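Local coordinates for protein glutathione S-transferase (Lodderomyces elongisporus, PDB 4IVF) that probably acts as a glutathione S-transferase, binding glutathione at the junction of a thioredoxin-like domain and a helical domain, with two glutathione molecules held by each subunit, at residues K6-Y11 with P59-P64; Y11-P16 with F37-N42; G123-F128 with R142-T147. All coordinates share one frame; numbering follows the deposited sequence.

Contact 1: residues K6-Y11 with P59-P64; sequences KPIKLY and PTINDP
Leu10 and Ile61 meet aslant on one side of an antiparallel strand pair, Leu10 CD1 lying 3.8 Å from Ile61 CG2. Ile61 offers this methyl because chi1 of 64° turns CG2 anti to its own carbonyl carbon. The same CD1 also reaches Pro59 CB, so the leucine tip fills the notch between the proline ring and the isoleucine. Farther along, the branch CG2 of Ile8 runs beside Ile61 CB, 4.2 Å apart and pointing the same way. Its other branch, CG1 and CD1, passes aslant the carboxylate of Asp63, with CG1 3.8 Å from OD1. That carboxylate is tied down elsewhere: OD2 by the hydroxyls of Tyr84 and Tyr89, OD1 by the backbone N of Asn65. Beyond the strand pair, toward the N terminus, the ring of Pro64 is the bump; its CG presses into the hollow between Lys6 CB at 3.6 Å and Pro7 O at 3.2 Å. On the side carrying Lys9 and Asn62, the ring of Tyr11 leans along the partner strand with CD2 3.5 Å from Thr60 O, which lies near the ring plane at the edge. A water joins Tyr11 OH to Asn62 ND2. Four backbone hydrogen bonds hold the strands, two between Lys9 and Asn62 and two between Tyr11 and Thr60, the shortest being Tyr11 N to Thr60 O at 2.8 Å. With helix 16-27 packed on Leu10 and Ile61, helix 78-89 on Ile8 and Ile61, and a cis peptide bond before Pro59 at the glutathione pocket, this is the central strand pair of the thioredoxin-like domain of glutathione transferases.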
loop_
_atom_site.group_PDB
_atom_site.type_symbol
_atom_site.label_atom_id
_atom_site.label_comp_id
_atom_site.label_asym_id
_atom_site.label_seq_id
_atom_site.Cartn_x
_atom_site.Cartn_y
_atom_site.Cartn_z
ATOM N N LYS F 6 24.383 -1.285 14.561
ATOM C CA LYS F 6 23.973 -2.628 14.961
ATOM C C LYS F 6 23.223 -3.338 13.828
ATOM O O LYS F 6 22.599 -2.683 12.979
ATOM C CB LYS F 6 23.099 -2.566 16.219
ATOM C CG LYS F 6 23.883 -2.417 17.523
ATOM C CD LYS F 6 22.995 -1.916 18.655
ATOM C CE LYS F 6 23.654 -2.091 20.021
ATOM N NZ LYS F 6 24.930 -1.333 20.153
ATOM N N PRO F 7 23.283 -4.685 13.804
ATOM C CA PRO F 7 22.535 -5.436 12.785
ATOM C C PRO F 7 21.026 -5.217 12.896
ATOM O O PRO F 7 20.478 -5.213 13.998
ATOM C CB PRO F 7 22.875 -6.905 13.102
ATOM C CG PRO F 7 24.144 -6.853 13.894
ATOM C CD PRO F 7 24.082 -5.571 14.672
ATOM N N ILE F 8 20.372 -5.046 11.753
ATOM C CA ILE F 8 18.925 -4.960 11.677
ATOM C C ILE F 8 18.369 -6.377 11.620
ATOM O O ILE F 8 18.859 -7.198 10.859
ATOM C CB ILE F 8 18.483 -4.155 10.435
ATOM C CG1 ILE F 8 18.895 -2.693 10.594
ATOM C CG2 ILE F 8 16.974 -4.262 10.208
ATOM C CD1 ILE F 8 18.530 -1.832 9.400
ATOM N N LYS F 9 17.375 -6.684 12.450
ATOM C CA LYS F 9 16.813 -8.028 12.446
ATOM C C LYS F 9 15.664 -8.095 11.448
ATOM O O LYS F 9 14.725 -7.295 11.512
ATOM C CB LYS F 9 16.361 -8.464 13.845
ATOM C CG LYS F 9 15.707 -9.853 13.896
ATOM C CD LYS F 9 16.714 -10.991 14.116
ATOM C CE LYS F 9 16.024 -12.197 14.764
ATOM N NZ LYS F 9 16.897 -13.399 15.039
ATOM N N LEU F 10 15.756 -9.049 10.524
ATOM C CA LEU F 10 14.749 -9.229 9.490
ATOM C C LEU F 10 13.988 -10.541 9.689
ATOM O O LEU F 10 14.573 -11.624 9.612
ATOM C CB LEU F 10 15.405 -9.217 8.108
ATOM C CG LEU F 10 14.488 -9.533 6.934
ATOM C CD1 LEU F 10 13.345 -8.519 6.843
ATOM C CD2 LEU F 10 15.280 -9.561 5.615
ATOM N N TYR F 11 12.690 -10.429 9.958
ATOM C CA TYR F 11 11.811 -11.587 10.042
ATOM C C TYR F 11 11.229 -11.778 8.652
ATOM O O TYR F 11 10.519 -10.912 8.138
ATOM C CB TYR F 11 10.703 -11.365 11.082
ATOM C CG TYR F 11 11.254 -11.140 12.480
ATOM C CD1 TYR F 11 11.708 -12.202 13.242
ATOM C CD2 TYR F 11 11.344 -9.863 13.026
ATOM C CE1 TYR F 11 12.235 -12.010 14.503
ATOM C CE2 TYR F 11 11.874 -9.666 14.304
ATOM C CZ TYR F 11 12.304 -10.748 15.037
ATOM O OH TYR F 11 12.832 -10.583 16.298
ATOM N N PRO F 59 7.176 -9.536 5.754
ATOM C CA PRO F 59 8.322 -9.314 6.632
ATOM C C PRO F 59 8.046 -8.286 7.714
ATOM O O PRO F 59 7.067 -7.537 7.667
ATOM C CB PRO F 59 9.378 -8.782 5.665
ATOM C CG PRO F 59 8.585 -7.985 4.701
ATOM C CD PRO F 59 7.303 -8.756 4.504
ATOM N N THR F 60 8.938 -8.274 8.692
ATOM C CA THR F 60 8.893 -7.342 9.786
ATOM C C THR F 60 10.354 -7.116 10.127
ATOM O O THR F 60 11.155 -8.052 10.052
ATOM C CB THR F 60 8.153 -7.957 11.005
ATOM O OG1 THR F 60 6.762 -8.100 10.693
ATOM C CG2 THR F 60 8.283 -7.065 12.230
ATOM N N ILE F 61 10.716 -5.888 10.478
ATOM C CA ILE F 61 12.082 -5.625 10.920
ATOM C C ILE F 61 12.127 -5.119 12.357
ATOM O O ILE F 61 11.132 -4.634 12.888
ATOM C CB ILE F 61 12.818 -4.611 10.006
ATOM C CG1 ILE F 61 12.137 -3.247 10.075
ATOM C CG2 ILE F 61 12.883 -5.126 8.560
ATOM C CD1 ILE F 61 12.926 -2.154 9.421
ATOM N N ASN F 62 13.289 -5.267 12.985
ATOM C CA ASN F 62 13.584 -4.591 14.239
ATOM C C ASN F 62 14.917 -3.900 14.080
ATOM O O ASN F 62 15.954 -4.554 13.887
ATOM C CB ASN F 62 13.630 -5.551 15.438
ATOM C CG ASN F 62 13.835 -4.826 16.777
ATOM O OD1 ASN F 62 14.466 -3.774 16.847
ATOM N ND2 ASN F 62 13.305 -5.404 17.848
ATOM N N ASP F 63 14.875 -2.574 14.162
ATOM C CA ASP F 63 16.071 -1.760 14.076
ATOM C C ASP F 63 16.489 -1.328 15.464
ATOM O O ASP F 63 15.885 -0.429 16.043
ATOM C CB ASP F 63 15.825 -0.521 13.209
ATOM C CG ASP F 63 17.118 0.139 12.765
ATOM O OD1 ASP F 63 18.173 -0.187 13.349
ATOM O OD2 ASP F 63 17.086 0.978 11.839
ATOM N N PRO F 64 17.552 -1.945 15.996
ATOM C CA PRO F 64 18.043 -1.565 17.330
ATOM C C PRO F 64 18.745 -0.208 17.289
ATOM O O PRO F 64 19.072 0.360 18.333
ATOM C CB PRO F 64 19.033 -2.683 17.672
ATOM C CG PRO F 64 19.522 -3.178 16.333
ATOM C CD PRO F 64 18.400 -2.957 15.338
HETATM O O HOH W 1 12.776 -8.346 17.906
#

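Contact 2: residues Y11-P16 with F37-N42. With GSH (glutathione), chain U.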
loop_
_atom_site.group_PDB
_atom_site.type_symbol
_atom_site.label_atom_id
_atom_site.label_comp_id
_atom_site.label_asym_id
_atom_site.label_seq_id
_atom_site.Cartn_x
_atom_site.Cartn_y
_atom_site.Cartn_z
ATOM N N TYR F 11 12.690 -10.429 9.958
ATOM C CA TYR F 11 11.811 -11.587 10.042
ATOM C C TYR F 11 11.229 -11.778 8.652
ATOM O O TYR F 11 10.519 -10.912 8.138
ATOM C CB TYR F 11 10.703 -11.365 11.082
ATOM C CG TYR F 11 11.254 -11.140 12.480
ATOM C CD1 TYR F 11 11.708 -12.202 13.242
ATOM C CD2 TYR F 11 11.344 -9.863 13.026
ATOM C CE1 TYR F 11 12.235 -12.010 14.503
ATOM C CE2 TYR F 11 11.874 -9.666 14.304
ATOM C CZ TYR F 11 12.304 -10.748 15.037
ATOM O OH TYR F 11 12.832 -10.583 16.298
ATOM N N THR F 12 11.552 -12.897 8.022
ATOM C CA THR F 12 11.211 -13.041 6.624
ATOM C C THR F 12 11.062 -14.492 6.187
ATOM O O THR F 12 11.188 -15.419 6.992
ATOM C CB THR F 12 12.244 -12.314 5.740
ATOM O OG1 THR F 12 11.790 -12.293 4.378
ATOM C CG2 THR F 12 13.609 -12.986 5.831
ATOM N N ALA F 13 10.770 -14.662 4.900
ATOM C CA ALA F 13 10.627 -15.964 4.260
ATOM C C ALA F 13 10.950 -15.751 2.781
ATOM O O ALA F 13 10.849 -14.630 2.284
ATOM C CB ALA F 13 9.194 -16.491 4.430
ATOM N N PRO F 14 11.328 -16.822 2.066
ATOM C CA PRO F 14 11.694 -16.641 0.653
ATOM C C PRO F 14 10.467 -16.391 -0.232
ATOM O O PRO F 14 9.907 -17.321 -0.807
ATOM C CB PRO F 14 12.382 -17.962 0.299
ATOM C CG PRO F 14 11.834 -18.943 1.273
ATOM C CD PRO F 14 11.519 -18.208 2.526
ATOM N N THR F 15 10.066 -15.126 -0.326
ATOM C CA THR F 15 8.794 -14.726 -0.925
ATOM C C THR F 15 9.004 -13.334 -1.535
ATOM O O THR F 15 9.933 -12.628 -1.127
ATOM C CB THR F 15 7.671 -14.648 0.150
ATOM O OG1 THR F 15 8.038 -13.703 1.160
ATOM C CG2 THR F 15 7.390 -16.023 0.806
ATOM N N PRO F 16 8.147 -12.934 -2.503
ATOM C CA PRO F 16 8.308 -11.639 -3.193
ATOM C C PRO F 16 8.408 -10.489 -2.207
ATOM O O PRO F 16 9.172 -9.543 -2.414
ATOM C CB PRO F 16 7.007 -11.472 -3.992
ATOM C CG PRO F 16 6.304 -12.788 -3.943
ATOM C CD PRO F 16 6.903 -13.639 -2.882
ATOM N N PHE F 37 10.764 -17.900 8.449
ATOM C CA PHE F 37 9.515 -18.532 8.854
ATOM C C PHE F 37 9.107 -19.568 7.824
ATOM O O PHE F 37 9.236 -19.334 6.608
ATOM C CB PHE F 37 8.391 -17.496 8.984
ATOM C CG PHE F 37 8.545 -16.572 10.157
ATOM C CD1 PHE F 37 9.547 -15.614 10.178
ATOM C CD2 PHE F 37 7.683 -16.663 11.245
ATOM C CE1 PHE F 37 9.693 -14.767 11.262
ATOM C CE2 PHE F 37 7.822 -15.821 12.327
ATOM C CZ PHE F 37 8.829 -14.870 12.337
ATOM N N ASP F 38 8.616 -20.703 8.319
ATOM C CA ASP F 38 7.965 -21.719 7.506
ATOM C C ASP F 38 6.461 -21.458 7.430
ATOM O O ASP F 38 5.709 -21.787 8.358
ATOM C CB ASP F 38 8.210 -23.101 8.102
ATOM C CG ASP F 38 7.758 -24.232 7.182
ATOM O OD1 ASP F 38 6.872 -24.012 6.327
ATOM O OD2 ASP F 38 8.300 -25.350 7.319
ATOM N N LEU F 39 6.026 -20.898 6.307
ATOM C CA LEU F 39 4.625 -20.512 6.133
ATOM C C LEU F 39 3.688 -21.729 6.046
ATOM O O LEU F 39 2.517 -21.638 6.415
ATOM C CB LEU F 39 4.451 -19.584 4.908
ATOM C CG LEU F 39 4.617 -18.062 5.095
ATOM C CD1 LEU F 39 5.668 -17.724 6.132
ATOM C CD2 LEU F 39 4.954 -17.380 3.779
ATOM N N SER F 40 4.203 -22.868 5.589
ATOM C CA SER F 40 3.382 -24.073 5.512
ATOM C C SER F 40 3.041 -24.596 6.906
ATOM O O SER F 40 2.206 -25.483 7.061
ATOM C CB SER F 40 4.063 -25.159 4.670
ATOM O OG SER F 40 5.266 -25.607 5.266
ATOM N N LYS F 41 3.683 -24.025 7.918
ATOM C CA LYS F 41 3.454 -24.425 9.297
ATOM C C LYS F 41 2.771 -23.314 10.075
ATOM O O LYS F 41 2.662 -23.387 11.301
ATOM C CB LYS F 41 4.769 -24.801 9.965
ATOM C CG LYS F 41 5.329 -26.137 9.481
ATOM C CD LYS F 41 6.728 -26.377 10.016
ATOM C CE LYS F 41 7.270 -27.726 9.560
ATOM N NZ LYS F 41 8.576 -28.041 10.202
ATOM N N ASN F 42 2.316 -22.292 9.356
ATOM C CA ASN F 42 1.614 -21.174 9.978
ATOM C C ASN F 42 2.401 -20.473 11.075
ATOM O O ASN F 42 1.827 -20.056 12.085
ATOM C CB ASN F 42 0.265 -21.632 10.530
ATOM C CG ASN F 42 -0.893 -21.069 9.747
ATOM O OD1 ASN F 42 -1.580 -20.162 10.210
ATOM N ND2 ASN F 42 -1.103 -21.589 8.540
HETATM N N1 GSH U . 1.043 -6.104 2.787
HETATM C CA1 GSH U . 2.097 -6.952 3.263
HETATM C C1 GSH U . 3.406 -6.373 2.945
HETATM O O11 GSH U . 4.355 -6.461 3.755
HETATM O O12 GSH U . 3.600 -5.793 1.852
HETATM C CB1 GSH U . 1.967 -8.340 2.646
HETATM C CG1 GSH U . 2.782 -9.281 3.442
HETATM C CD1 GSH U . 2.584 -10.740 3.057
HETATM O OE1 GSH U . 1.772 -11.110 2.198
HETATM N N2 GSH U . 3.416 -11.782 3.757
HETATM C CA2 GSH U . 3.225 -13.174 3.418
HETATM C C2 GSH U . 2.871 -13.921 4.684
HETATM O O2 GSH U . 3.465 -13.658 5.735
HETATM C CB2 GSH U . 4.466 -13.701 2.852
HETATM S SG2 GSH U . 4.898 -12.801 1.391
HETATM N N3 GSH U . 1.837 -14.950 4.668
HETATM C CA3 GSH U . 1.528 -15.657 5.897
HETATM C C3 GSH U . 0.082 -15.650 6.197
HETATM O O31 GSH U . -0.681 -14.776 5.726
HETATM O O32 GSH U . -0.385 -16.545 6.949
#
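Phe37 CE1 comes within 3.6 Å of Tyr11 CB, the two side chains crossing at a slant, while Tyr11 CD1 lies in the plane of the phenylalanine ring, at its edge. With CG of Phe37 anti to its carbonyl carbon (chi1 -71°), the ring swings beside its own backbone N, and Thr12 O ends up in the ring plane as well, at the edge. That oxygen also accepts the N-H of Phe37, N to O 2.9 Å; the donor sits nearly along the C=O axis, yet the bond is bent at the hydrogen to 137°. Ala13 points its methyl at the other segment, where CB touches Phe37 O at 3.6 Å and Leu39 CD1 at 4.1 Å. Here the first strand of the thioredoxin-like domain gives way to helix 16-27, through an inverse gamma turn centred on Pro14, and the loop 37-42 lends Leu39 to the glutathione pocket. Thr15 is the N-cap of that helix. Its chi1 of 59° sets OG1 between the backbone N and the carbonyl carbon, from where it donates to Ala13 O at 3.2 Å, approaching from above the carbonyl plane, and caps Gly18 N weakly. The same hydroxyl oxygen lies 3.3 Å from SG2 of glutathione. The other branch of Thr15, CG2, meets Leu39 CD2 tip to tip at 4.1 Å. Leu39 lays CD2 on glutathione CB2 at 3.8 Å. The bound tripeptide is further held by hydrogen bonds to Ile58 O, Thr78 OG1 and Glu117 of the second subunit.

Contact 3: residues G123-F128 with R142-T147. With GSH (glutathione), chain I; GSH (glutathione), chain T.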
loop_
_atom_site.group_PDB
_atom_site.type_symbol
_atom_site.label_atom_id
_atom_site.label_comp_id
_atom_site.label_asym_id
_atom_site.label_seq_id
_atom_site.Cartn_x
_atom_site.Cartn_y
_atom_site.Cartn_z
ATOM N N GLY F 123 -0.909 -11.737 -5.919
ATOM C CA GLY F 123 -0.992 -12.697 -4.836
ATOM C C GLY F 123 -2.273 -13.495 -4.917
ATOM O O GLY F 123 -2.283 -14.672 -4.581
ATOM N N GLN F 124 -3.352 -12.868 -5.389
ATOM C CA GLN F 124 -4.621 -13.583 -5.535
ATOM C C GLN F 124 -4.519 -14.593 -6.656
ATOM O O GLN F 124 -4.993 -15.722 -6.532
ATOM C CB GLN F 124 -5.790 -12.645 -5.805
ATOM C CG GLN F 124 -6.062 -11.655 -4.703
ATOM C CD GLN F 124 -5.833 -12.247 -3.328
ATOM O OE1 GLN F 124 -6.542 -13.167 -2.906
ATOM N NE2 GLN F 124 -4.825 -11.727 -2.620
ATOM N N ALA F 125 -3.895 -14.174 -7.750
ATOM C CA ALA F 125 -3.661 -15.059 -8.878
ATOM C C ALA F 125 -2.850 -16.272 -8.434
ATOM O O ALA F 125 -3.160 -17.406 -8.792
ATOM C CB ALA F 125 -2.948 -14.309 -10.012
ATOM N N ASN F 126 -1.807 -16.016 -7.654
ATOM C CA ASN F 126 -0.966 -17.074 -7.137
ATOM C C ASN F 126 -1.800 -18.008 -6.271
ATOM O O ASN F 126 -1.659 -19.232 -6.346
ATOM C CB ASN F 126 0.188 -16.493 -6.323
ATOM C CG ASN F 126 1.365 -16.084 -7.187
ATOM O OD1 ASN F 126 1.327 -16.211 -8.410
ATOM N ND2 ASN F 126 2.420 -15.573 -6.549
ATOM N N HIS F 127 -2.688 -17.432 -5.468
ATOM C CA HIS F 127 -3.557 -18.267 -4.651
ATOM C C HIS F 127 -4.447 -19.177 -5.497
ATOM O O HIS F 127 -4.551 -20.360 -5.225
ATOM C CB HIS F 127 -4.426 -17.456 -3.691
ATOM C CG HIS F 127 -5.497 -18.277 -3.046
ATOM N ND1 HIS F 127 -5.244 -19.122 -1.986
ATOM C CD2 HIS F 127 -6.809 -18.432 -3.348
ATOM C CE1 HIS F 127 -6.360 -19.743 -1.647
ATOM N NE2 HIS F 127 -7.325 -19.336 -2.450
ATOM N N PHE F 128 -5.078 -18.628 -6.530
ATOM C CA PHE F 128 -6.039 -19.406 -7.314
ATOM C C PHE F 128 -5.394 -20.484 -8.169
ATOM O O PHE F 128 -6.033 -21.465 -8.544
ATOM C CB PHE F 128 -6.963 -18.500 -8.130
ATOM C CG PHE F 128 -8.076 -17.911 -7.311
ATOM C CD1 PHE F 128 -9.234 -18.639 -7.067
ATOM C CD2 PHE F 128 -7.952 -16.652 -6.744
ATOM C CE1 PHE F 128 -10.255 -18.117 -6.297
ATOM C CE2 PHE F 128 -8.972 -16.121 -5.964
ATOM C CZ PHE F 128 -10.130 -16.859 -5.744
ATOM N N ARG F 142 -9.737 -13.914 -13.497
ATOM C CA ARG F 142 -9.853 -12.541 -12.992
ATOM C C ARG F 142 -8.501 -11.946 -12.602
ATOM O O ARG F 142 -8.167 -10.835 -13.008
ATOM C CB ARG F 142 -10.831 -12.449 -11.820
ATOM C CG ARG F 142 -10.891 -11.075 -11.157
ATOM C CD ARG F 142 -12.094 -10.954 -10.216
ATOM N NE ARG F 142 -11.982 -9.805 -9.329
ATOM C CZ ARG F 142 -12.309 -8.559 -9.664
ATOM N NH1 ARG F 142 -12.778 -8.285 -10.875
ATOM N NH2 ARG F 142 -12.160 -7.583 -8.788
ATOM N N TYR F 143 -7.712 -12.711 -11.854
ATOM C CA TYR F 143 -6.458 -12.199 -11.305
ATOM C C TYR F 143 -5.248 -12.264 -12.242
ATOM O O TYR F 143 -4.372 -11.405 -12.195
ATOM C CB TYR F 143 -6.191 -12.810 -9.919
ATOM C CG TYR F 143 -7.313 -12.425 -8.992
ATOM C CD1 TYR F 143 -7.491 -11.101 -8.627
ATOM C CD2 TYR F 143 -8.233 -13.363 -8.531
ATOM C CE1 TYR F 143 -8.529 -10.714 -7.810
ATOM C CE2 TYR F 143 -9.281 -12.977 -7.715
ATOM C CZ TYR F 143 -9.421 -11.645 -7.361
ATOM O OH TYR F 143 -10.452 -11.225 -6.556
ATOM N N ILE F 144 -5.202 -13.275 -13.095
ATOM C CA ILE F 144 -4.216 -13.291 -14.151
ATOM C C ILE F 144 -4.406 -12.055 -15.063
ATOM O O ILE F 144 -3.441 -11.368 -15.393
ATOM C CB ILE F 144 -4.326 -14.573 -14.982
ATOM C CG1 ILE F 144 -3.855 -15.774 -14.164
ATOM C CG2 ILE F 144 -3.530 -14.449 -16.269
ATOM C CD1 ILE F 144 -2.399 -15.730 -13.794
ATOM N N THR F 145 -5.656 -11.784 -15.441
ATOM C CA THR F 145 -5.990 -10.664 -16.319
ATOM C C THR F 145 -5.672 -9.317 -15.668
ATOM O O THR F 145 -5.099 -8.424 -16.299
ATOM C CB THR F 145 -7.471 -10.681 -16.734
ATOM O OG1 THR F 145 -7.722 -11.814 -17.569
ATOM C CG2 THR F 145 -7.811 -9.436 -17.513
ATOM N N ASP F 146 -6.030 -9.173 -14.400
ATOM C CA ASP F 146 -5.745 -7.923 -13.715
ATOM C C ASP F 146 -4.245 -7.780 -13.431
ATOM O O ASP F 146 -3.710 -6.672 -13.425
ATOM C CB ASP F 146 -6.583 -7.771 -12.446
ATOM C CG ASP F 146 -6.696 -6.318 -12.002
ATOM O OD1 ASP F 146 -6.967 -5.451 -12.861
ATOM O OD2 ASP F 146 -6.498 -6.041 -10.803
ATOM N N THR F 147 -3.554 -8.892 -13.212
ATOM C CA THR F 147 -2.099 -8.830 -13.073
ATOM C C THR F 147 -1.436 -8.252 -14.325
ATOM O O THR F 147 -0.517 -7.425 -14.233
ATOM C CB THR F 147 -1.500 -10.205 -12.779
ATOM O OG1 THR F 147 -1.971 -10.663 -11.508
ATOM C CG2 THR F 147 0.012 -10.120 -12.741
HETATM N N1 GSH I . -12.103 -2.731 -11.744
HETATM C CA1 GSH I . -12.791 -3.023 -10.515
HETATM C C1 GSH I . -13.121 -4.447 -10.479
HETATM O O11 GSH I . -13.510 -4.999 -9.424
HETATM O O12 GSH I . -13.007 -5.122 -11.521
HETATM C CB1 GSH I . -14.046 -2.165 -10.411
HETATM C CG1 GSH I . -14.510 -2.087 -9.008
HETATM C CD1 GSH I . -13.583 -1.208 -8.192
HETATM O OE1 GSH I . -12.858 -0.369 -8.740
HETATM N N2 GSH I . -13.556 -1.371 -6.700
HETATM C CA2 GSH I . -12.695 -0.560 -5.858
HETATM C C2 GSH I . -11.657 -1.433 -5.207
HETATM O O2 GSH I . -11.856 -2.637 -5.060
HETATM C CB2 GSH I . -13.509 0.036 -4.803
HETATM S SG2 GSH I . -14.764 1.037 -5.531
HETATM N N3 GSH I . -10.406 -0.878 -4.745
HETATM C CA3 GSH I . -9.455 -1.793 -4.139
HETATM C C3 GSH I . -8.445 -1.053 -3.359
HETATM O O31 GSH I . -8.789 -0.080 -2.646
HETATM O O32 GSH I . -7.239 -1.419 -3.417
HETATM N N1 GSH T . -2.935 -15.648 3.575
HETATM C CA1 GSH T . -2.595 -16.009 2.220
HETATM C C1 GSH T . -3.772 -16.568 1.541
HETATM O O11 GSH T . -4.883 -16.570 2.119
HETATM O O12 GSH T . -3.678 -17.027 0.382
HETATM C CB1 GSH T . -1.388 -16.951 2.172
HETATM C CG1 GSH T . -0.584 -16.715 0.945
HETATM C CD1 GSH T . 0.184 -15.392 0.982
HETATM O OE1 GSH T . 0.468 -14.835 2.053
HETATM N N2 GSH T . 0.625 -14.728 -0.301
HETATM C CA2 GSH T . 1.349 -13.468 -0.253
HETATM C C2 GSH T . 0.475 -12.366 -0.786
HETATM O O2 GSH T . -0.353 -12.612 -1.651
HETATM C CB2 GSH T . 2.538 -13.542 -1.098
HETATM S SG2 GSH T . 3.539 -14.916 -0.646
HETATM N N3 GSH T . 0.612 -11.004 -0.299
HETATM C CA3 GSH T . -0.249 -9.978 -0.851
HETATM C C3 GSH T . 0.456 -8.681 -0.899
HETATM O O31 GSH T . 1.705 -8.622 -1.017
HETATM O O32 GSH T . -0.224 -7.622 -0.806
#
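Tyr143 takes Gln124 CB over one face of its ring, 3.6 Å from the ring centroid and 12° off the normal, a CH-pi contact; the two side chains run alongside each other. CG of the neighbouring Arg142 covers the opposite face, so the ring is sandwiched, which should restrict its rotation. Tyr143 CE2 touches Phe128 CE2 at 3.6 Å; the two rings are nearly parallel, 17° apart, but slid so far that they barely overlap. Ala125 has its CA nearest to that of Tyr143 across the contact, and its CB meets Tyr143 CB at 3.6 Å and Ile144 CD1 at 4.1 Å. Thr147 OG1, which also lies near Ala125 CB, donates to Tyr143 O at 2.6 Å, while Thr147 N reaches the same oxygen from the opposite face of the carbonyl plane. The polar ends serve the dimer: Gln124 OE1 bonds to Tyr143 OH of the second subunit, and the reverse pair forms too. Arg142 grips with NH1 and NH2 the two carboxylate oxygens of a glutathione also bound by Asn17 and Arg57 of the second subunit; NH2 to O11 is 3.0 Å. Gly123 CA lies 3.2 Å from O2 of the glutathione held by Asn17 and Arg57 of its own chain. Segments 123-128 and 142-147 of helices 102-131 and 137-159 run roughly antiparallel, 147° between their directions, at the subunit interface of the helical domain, with Leu191 of a nearby loop against Ile144.

In the fold
From the N terminus, strand 8-12 enters both contact 1 and contact 2, sharing Tyr11. Contact 2 closes the shorter loop, returning the chain through helix 16-27 and strand 32-36 to residues 37-42. Contact 1 closes the longer one when strand 60-63 pairs with strand 8-12, so contact 2 lies within its span. Both belong to the thioredoxin-like domain. Contact 3 follows in series in the helical domain, closing the short loop that joins helix 102-131 to helix 137-159, with the helix ends included. It lies about 31 Å from contact 1, centre to centre, but its nearest atoms come within about 5 Å of contact 2, where residues of both domains line the glutathione sites.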